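Nitrite oxidoreductase subunit A (Kuenenia stuttgartiensis, PDB 7B04) is a subunit of the molybdopterin oxidoreductase family that binds a molybdenum atom, two MD1 groups and an iron/sulfur cluster. Local coordinates at residues D295-K307 with I515-V529. Sequence-based numbering, arbitrary orientation.
Sequences DVRFSKLLIQTGK and IATIKPVAIHYGEGV. With MD1 (phosphoric acid 4-(2-amino-4-oxo-3,4,5,6,-tetrahydro-pteridin-6-yl)-2-hydroxy-3,4-dimercapto-but-3-en-yl ester guanylate ester), chain C.
The imidazole of His-524 has Ile-303 O at its edge, near the ring plane, while Val-296 CG2 approaches obliquely, 4.0 Å from His-524 NE2. With CG of His-524 anti to the carbonyl carbon (chi1 -71°), the ring is set with that edge turned to Ile-303 O; Trp-562 meets the ring almost parallel and also pairs with ND1. Thr-305 CG2 comes obliquely to the Tyr-525 ring, the two side chains lying alongside each other, and the tyrosine hydroxyl is bonded to His-280 and Ser-559.

Strands 301-304 and 521-525 run parallel, their axes 19° apart. Leu-301 and Ile-303 each use N and O to reach the residues flanking their partners: Ile-303 N bonds Ala-522 O at 2.7 Å, and His-524 N bonds Ile-303 O. Pro-520 O takes two donors, Leu-301 N almost head-on and Lys-300 N from a tilt of 21°. On the sheet face opposite His-524, the side chains of Ile-303 and Ile-515 cross at about a right angle, Ile-303 CD1 lying 3.8 Å from Ile-515 CG1, and Leu-301 CB rests on Ile-518 CD1 at 3.8 Å.

Past the strands Gly-528 N bonds Gly-306 O on a lone pair (2.8 Å), joining the two segments beside MD1, whose phosphate oxygen O2B accepts from Glu-527 N at 3.0 Å. Strand 329-332 continues the sheet beyond 301-304. Adjacent parallel strands whose C-terminal ends hold a dinucleotide cofactor are a hallmark of Rossmann-like alpha/beta domains, here within the molybdopterin oxidoreductase family.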
loop_
_atom_site.group_PDB
_atom_site.type_symbol
_atom_site.label_atom_id
_atom_site.label_comp_id
_atom_site.label_asym_id
_atom_site.label_seq_id
_atom_site.Cartn_x
_atom_site.Cartn_y
_atom_site.Cartn_z
ATOM N N ASP B 295 16.934 -4.065 -14.902
ATOM C CA ASP B 295 17.053 -4.606 -16.254
ATOM C C ASP B 295 15.784 -4.389 -17.074
ATOM O O ASP B 295 15.868 -4.191 -18.291
ATOM C CB ASP B 295 17.381 -6.105 -16.153
ATOM C CG ASP B 295 17.728 -6.758 -17.493
ATOM O OD1 ASP B 295 17.335 -6.267 -18.568
ATOM O OD2 ASP B 295 18.402 -7.809 -17.463
ATOM N N VAL B 296 14.606 -4.379 -16.439
ATOM C CA VAL B 296 13.380 -4.197 -17.220
ATOM C C VAL B 296 13.392 -2.852 -17.942
ATOM O O VAL B 296 12.824 -2.720 -19.034
ATOM C CB VAL B 296 12.108 -4.401 -16.364
ATOM C CG1 VAL B 296 12.071 -3.514 -15.178
ATOM C CG2 VAL B 296 10.887 -4.163 -17.186
ATOM N N ARG B 297 14.064 -1.841 -17.379
ATOM C CA ARG B 297 14.107 -0.554 -18.063
ATOM C C ARG B 297 14.945 -0.613 -19.334
ATOM O O ARG B 297 14.968 0.363 -20.092
ATOM C CB ARG B 297 14.645 0.538 -17.125
ATOM C CG ARG B 297 14.310 1.968 -17.570
ATOM C CD ARG B 297 14.650 3.014 -16.513
ATOM N NE ARG B 297 16.080 3.306 -16.436
ATOM C CZ ARG B 297 16.618 4.178 -15.589
ATOM N NH1 ARG B 297 17.928 4.383 -15.585
ATOM N NH2 ARG B 297 15.843 4.855 -14.750
ATOM N N PHE B 298 15.623 -1.734 -19.589
ATOM C CA PHE B 298 16.246 -1.967 -20.885
ATOM C C PHE B 298 15.242 -2.440 -21.930
ATOM O O PHE B 298 15.524 -2.341 -23.128
ATOM C CB PHE B 298 17.370 -3.001 -20.762
ATOM C CG PHE B 298 18.582 -2.507 -20.021
ATOM C CD1 PHE B 298 18.811 -1.152 -19.855
ATOM C CD2 PHE B 298 19.495 -3.404 -19.492
ATOM C CE1 PHE B 298 19.929 -0.702 -19.174
ATOM C CE2 PHE B 298 20.613 -2.960 -18.810
ATOM C CZ PHE B 298 20.830 -1.606 -18.652
ATOM N N SER B 299 14.087 -2.952 -21.504
ATOM C CA SER B 299 13.102 -3.485 -22.439
ATOM C C SER B 299 12.512 -2.375 -23.302
ATOM O O SER B 299 12.297 -1.253 -22.837
ATOM C CB SER B 299 11.986 -4.204 -21.680
ATOM O OG SER B 299 12.487 -5.321 -20.965
ATOM N N LYS B 300 12.252 -2.697 -24.574
ATOM C CA LYS B 300 11.626 -1.754 -25.494
ATOM C C LYS B 300 10.191 -2.097 -25.877
ATOM O O LYS B 300 9.456 -1.200 -26.297
ATOM C CB LYS B 300 12.481 -1.608 -26.761
ATOM C CG LYS B 300 13.871 -1.065 -26.454
ATOM C CD LYS B 300 13.779 0.251 -25.682
ATOM C CE LYS B 300 15.153 0.776 -25.283
ATOM N NZ LYS B 300 15.064 2.003 -24.437
ATOM N N LEU B 301 9.777 -3.360 -25.782
ATOM C CA LEU B 301 8.355 -3.699 -25.758
ATOM C C LEU B 301 8.147 -4.630 -24.578
ATOM O O LEU B 301 8.598 -5.782 -24.596
ATOM C CB LEU B 301 7.871 -4.346 -27.055
ATOM C CG LEU B 301 6.428 -4.847 -26.893
ATOM C CD1 LEU B 301 5.411 -3.771 -27.231
ATOM C CD2 LEU B 301 6.169 -6.097 -27.719
ATOM N N LEU B 302 7.451 -4.127 -23.571
ATOM C CA LEU B 302 7.287 -4.805 -22.298
ATOM C C LEU B 302 5.841 -5.256 -22.137
ATOM O O LEU B 302 4.929 -4.425 -22.139
ATOM C CB LEU B 302 7.703 -3.872 -21.171
ATOM C CG LEU B 302 7.481 -4.489 -19.819
ATOM C CD1 LEU B 302 8.294 -5.726 -19.837
ATOM C CD2 LEU B 302 8.074 -3.542 -18.879
ATOM N N ILE B 303 5.642 -6.559 -21.949
ATOM C CA ILE B 303 4.315 -7.163 -21.907
ATOM C C ILE B 303 4.022 -7.647 -20.493
ATOM O O ILE B 303 4.858 -8.311 -19.867
ATOM C CB ILE B 303 4.198 -8.314 -22.921
ATOM C CG1 ILE B 303 4.366 -7.786 -24.348
ATOM C CG2 ILE B 303 2.864 -9.037 -22.770
ATOM C CD1 ILE B 303 4.643 -8.864 -25.366
ATOM N N GLN B 304 2.827 -7.322 -20.002
ATOM C CA GLN B 304 2.389 -7.651 -18.650
ATOM C C GLN B 304 1.072 -8.403 -18.764
ATOM O O GLN B 304 0.102 -7.868 -19.312
ATOM C CB GLN B 304 2.207 -6.384 -17.798
ATOM C CG GLN B 304 3.463 -5.868 -17.112
ATOM C CD GLN B 304 3.453 -4.356 -16.946
ATOM O OE1 GLN B 304 2.955 -3.628 -17.806
ATOM N NE2 GLN B 304 3.994 -3.879 -15.831
ATOM N N THR B 305 1.031 -9.639 -18.267
ATOM C CA THR B 305 -0.151 -10.485 -18.444
ATOM C C THR B 305 -0.914 -10.765 -17.151
ATOM O O THR B 305 -2.127 -10.592 -17.116
ATOM C CB THR B 305 0.246 -11.795 -19.171
ATOM O OG1 THR B 305 -0.925 -12.461 -19.675
ATOM C CG2 THR B 305 1.013 -12.738 -18.284
ATOM N N GLY B 306 -0.255 -11.207 -16.083
ATOM C CA GLY B 306 -0.934 -11.553 -14.855
ATOM C C GLY B 306 -0.362 -10.820 -13.662
ATOM O O GLY B 306 -0.363 -11.346 -12.543
ATOM N N LYS B 307 0.131 -9.613 -13.893
ATOM C CA LYS B 307 0.798 -8.908 -12.776
ATOM C C LYS B 307 0.486 -7.412 -12.700
ATOM O O LYS B 307 0.500 -6.753 -13.724
ATOM C CB LYS B 307 2.300 -9.095 -12.972
ATOM C CG LYS B 307 3.207 -8.198 -12.165
ATOM C CD LYS B 307 4.016 -8.965 -11.185
ATOM C CE LYS B 307 4.274 -8.207 -9.912
ATOM N NZ LYS B 307 4.733 -9.114 -8.845
ATOM N N ILE B 515 5.733 -8.013 -31.111
ATOM C CA ILE B 515 6.719 -8.993 -30.662
ATOM C C ILE B 515 7.717 -9.294 -31.776
ATOM O O ILE B 515 8.912 -9.496 -31.522
ATOM C CB ILE B 515 6.006 -10.268 -30.169
ATOM C CG1 ILE B 515 5.153 -9.960 -28.937
ATOM C CG2 ILE B 515 7.012 -11.365 -29.858
ATOM C CD1 ILE B 515 4.200 -11.075 -28.571
ATOM N N ALA B 516 7.247 -9.312 -33.026
ATOM C CA ALA B 516 8.088 -9.681 -34.158
ATOM C C ALA B 516 8.943 -8.534 -34.695
ATOM O O ALA B 516 9.965 -8.803 -35.338
ATOM C CB ALA B 516 7.227 -10.246 -35.288
ATOM N N THR B 517 8.567 -7.272 -34.466
ATOM C CA THR B 517 9.327 -6.128 -34.979
ATOM C C THR B 517 10.227 -5.468 -33.936
ATOM O O THR B 517 11.026 -4.593 -34.294
ATOM C CB THR B 517 8.408 -5.063 -35.615
ATOM O OG1 THR B 517 7.981 -4.127 -34.612
ATOM C CG2 THR B 517 7.254 -5.659 -36.393
ATOM N N ILE B 518 10.069 -5.783 -32.650
ATOM C CA ILE B 518 10.829 -5.127 -31.585
ATOM C C ILE B 518 11.765 -6.111 -30.878
ATOM O O ILE B 518 11.432 -7.287 -30.679
ATOM C CB ILE B 518 9.895 -4.461 -30.557
ATOM C CG1 ILE B 518 8.878 -3.585 -31.293
ATOM C CG2 ILE B 518 10.691 -3.630 -29.570
ATOM C CD1 ILE B 518 8.182 -2.554 -30.437
ATOM N N LYS B 519 12.969 -5.624 -30.540
ATOM C CA LYS B 519 13.940 -6.272 -29.656
ATOM C C LYS B 519 14.433 -5.223 -28.661
ATOM O O LYS B 519 14.674 -4.076 -29.065
ATOM C CB LYS B 519 15.113 -6.837 -30.468
ATOM C CG LYS B 519 14.845 -8.220 -31.064
ATOM C CD LYS B 519 16.103 -9.078 -31.105
ATOM C CE LYS B 519 15.837 -10.426 -31.763
ATOM N NZ LYS B 519 16.941 -11.381 -31.469
ATOM N N PRO B 520 14.609 -5.559 -27.365
ATOM C CA PRO B 520 14.175 -6.721 -26.592
ATOM C C PRO B 520 12.707 -6.698 -26.241
ATOM O O PRO B 520 12.116 -5.639 -26.009
ATOM C CB PRO B 520 15.005 -6.597 -25.307
ATOM C CG PRO B 520 16.153 -5.702 -25.659
ATOM C CD PRO B 520 15.485 -4.707 -26.548
ATOM N N VAL B 521 12.108 -7.881 -26.258
ATOM C CA VAL B 521 10.721 -8.087 -25.864
ATOM C C VAL B 521 10.746 -8.873 -24.560
ATOM O O VAL B 521 11.492 -9.857 -24.441
ATOM C CB VAL B 521 9.929 -8.836 -26.950
ATOM C CG1 VAL B 521 8.621 -9.397 -26.393
ATOM C CG2 VAL B 521 9.671 -7.930 -28.142
ATOM N N ALA B 522 9.949 -8.439 -23.587
ATOM C CA ALA B 522 9.876 -9.126 -22.308
ATOM C C ALA B 522 8.421 -9.315 -21.915
ATOM O O ALA B 522 7.612 -8.386 -22.014
ATOM C CB ALA B 522 10.610 -8.348 -21.209
ATOM N N ILE B 523 8.094 -10.533 -21.490
ATOM C CA ILE B 523 6.769 -10.879 -20.999
ATOM C C ILE B 523 6.877 -11.056 -19.495
ATOM O O ILE B 523 7.677 -11.870 -19.014
ATOM C CB ILE B 523 6.220 -12.149 -21.666
ATOM C CG1 ILE B 523 6.196 -11.978 -23.182
ATOM C CG2 ILE B 523 4.830 -12.451 -21.146
ATOM C CD1 ILE B 523 5.944 -13.256 -23.942
ATOM N N HIS B 524 6.081 -10.299 -18.754
ATOM C CA HIS B 524 6.079 -10.357 -17.302
ATOM C C HIS B 524 4.712 -10.796 -16.810
ATOM O O HIS B 524 3.677 -10.348 -17.321
ATOM C CB HIS B 524 6.466 -9.014 -16.694
ATOM C CG HIS B 524 7.911 -8.677 -16.883
ATOM N ND1 HIS B 524 8.880 -8.988 -15.955
ATOM C CD2 HIS B 524 8.560 -8.109 -17.923
ATOM C CE1 HIS B 524 10.058 -8.588 -16.399
ATOM N NE2 HIS B 524 9.891 -8.051 -17.593
ATOM N N TYR B 525 4.724 -11.671 -15.810
ATOM C CA TYR B 525 3.502 -12.236 -15.270
ATOM C C TYR B 525 3.675 -12.502 -13.790
ATOM O O TYR B 525 4.775 -12.424 -13.242
ATOM C CB TYR B 525 3.110 -13.537 -15.968
ATOM C CG TYR B 525 4.239 -14.460 -16.341
ATOM C CD1 TYR B 525 4.958 -14.260 -17.508
ATOM C CD2 TYR B 525 4.550 -15.564 -15.557
ATOM C CE1 TYR B 525 5.973 -15.106 -17.866
ATOM C CE2 TYR B 525 5.570 -16.426 -15.916
ATOM C CZ TYR B 525 6.275 -16.189 -17.069
ATOM O OH TYR B 525 7.285 -17.044 -17.419
ATOM N N GLY B 526 2.568 -12.822 -13.153
ATOM C CA GLY B 526 2.551 -13.104 -11.732
ATOM C C GLY B 526 1.396 -14.000 -11.395
ATOM O O GLY B 526 0.960 -14.817 -12.212
ATOM N N GLU B 527 0.888 -13.835 -10.186
ATOM C CA GLU B 527 -0.145 -14.698 -9.643
ATOM C C GLU B 527 -1.544 -14.275 -10.055
ATOM O O GLU B 527 -2.520 -14.877 -9.600
ATOM C CB GLU B 527 0.003 -14.763 -8.125
ATOM C CG GLU B 527 1.244 -15.549 -7.723
ATOM C CD GLU B 527 2.529 -14.785 -7.983
ATOM O OE1 GLU B 527 2.588 -13.591 -7.639
ATOM O OE2 GLU B 527 3.467 -15.367 -8.568
ATOM N N GLY B 528 -1.664 -13.242 -10.889
ATOM C CA GLY B 528 -2.915 -13.028 -11.583
ATOM C C GLY B 528 -3.241 -14.148 -12.541
ATOM O O GLY B 528 -4.413 -14.356 -12.869
ATOM N N VAL B 529 -2.225 -14.881 -12.995
ATOM C CA VAL B 529 -2.422 -16.050 -13.840
ATOM C C VAL B 529 -1.881 -17.299 -13.153
ATOM O O VAL B 529 -2.327 -18.415 -13.440
ATOM C CB VAL B 529 -1.765 -15.846 -15.216
ATOM C CG1 VAL B 529 -2.419 -14.681 -15.940
ATOM C CG2 VAL B 529 -0.271 -15.607 -15.062
HETATM P PB MD1 C . 0.576 -10.184 -8.410
HETATM O O3B MD1 C . -0.854 -10.972 -8.196
HETATM O O1B MD1 C . 0.328 -8.866 -9.103
HETATM O O2B MD1 C . 1.493 -11.032 -9.256
HETATM O O3A MD1 C . 1.259 -9.920 -6.930
HETATM C C10 MD1 C . 1.743 -10.992 -6.167
HETATM C C11 MD1 C . 2.989 -10.516 -5.366
HETATM O O11 MD1 C . 2.697 -8.982 -4.997
HETATM C C12 MD1 C . 3.232 -11.370 -4.361
HETATM S S12 MD1 C . 2.962 -13.144 -4.639
HETATM C C13 MD1 C . 3.785 -11.026 -2.952
HETATM S S13 MD1 C . 4.018 -12.428 -1.824
HETATM C C14 MD1 C . 4.070 -9.713 -2.442
HETATM N N15 MD1 C . 2.632 -9.007 -2.351
HETATM C C16 MD1 C . 2.713 -7.612 -2.197
HETATM C C15 MD1 C . 1.795 -6.855 -1.304
HETATM O O14 MD1 C . 0.961 -7.425 -0.683
HETATM N N17 MD1 C . 1.938 -5.378 -1.200
HETATM C C17 MD1 C . 3.027 -4.640 -2.013
HETATM N N16 MD1 C . 3.159 -3.199 -1.903
HETATM N N18 MD1 C . 3.959 -5.407 -2.922
HETATM C C20 MD1 C . 3.836 -6.837 -3.033
HETATM N N8 MD1 C . 4.676 -7.599 -3.868
HETATM C C7 MD1 C . 5.162 -8.941 -3.133
HETATM P PA MD1 C . -2.339 -10.321 -8.497
HETATM O O1A MD1 C . -3.372 -11.154 -7.781
HETATM O O2A MD1 C . -2.359 -8.907 -7.971
HETATM O "O5'" MD1 C . -2.687 -10.308 -10.108
HETATM C "C5'" MD1 C . -2.223 -9.254 -10.898
HETATM C "C4'" MD1 C . -3.261 -8.882 -12.013
HETATM O "O4'" MD1 C . -3.675 -10.121 -12.868
HETATM C "C1'" MD1 C . -5.217 -9.963 -12.983
HETATM N N9 MD1 C . -5.886 -11.252 -13.297
HETATM C C4 MD1 C . -5.712 -11.811 -14.490
HETATM N N3 MD1 C . -4.919 -11.393 -15.681
HETATM C C2 MD1 C . -4.910 -12.224 -16.883
HETATM N N2 MD1 C . -4.136 -11.816 -18.042
HETATM N N1 MD1 C . -5.669 -13.451 -16.918
HETATM C C6 MD1 C . -6.429 -13.844 -15.771
HETATM O O6 MD1 C . -7.052 -14.850 -15.791
HETATM C C5 MD1 C . -6.433 -12.965 -14.514
HETATM N N7 MD1 C . -7.038 -13.096 -13.337
HETATM C C8 MD1 C . -6.707 -12.036 -12.572
HETATM C "C2'" MD1 C . -5.520 -9.554 -11.818
HETATM O "O2'" MD1 C . -6.841 -8.939 -11.812
HETATM C "C3'" MD1 C . -4.341 -8.431 -11.493
HETATM O "O3'" MD1 C . -4.680 -7.161 -12.119
#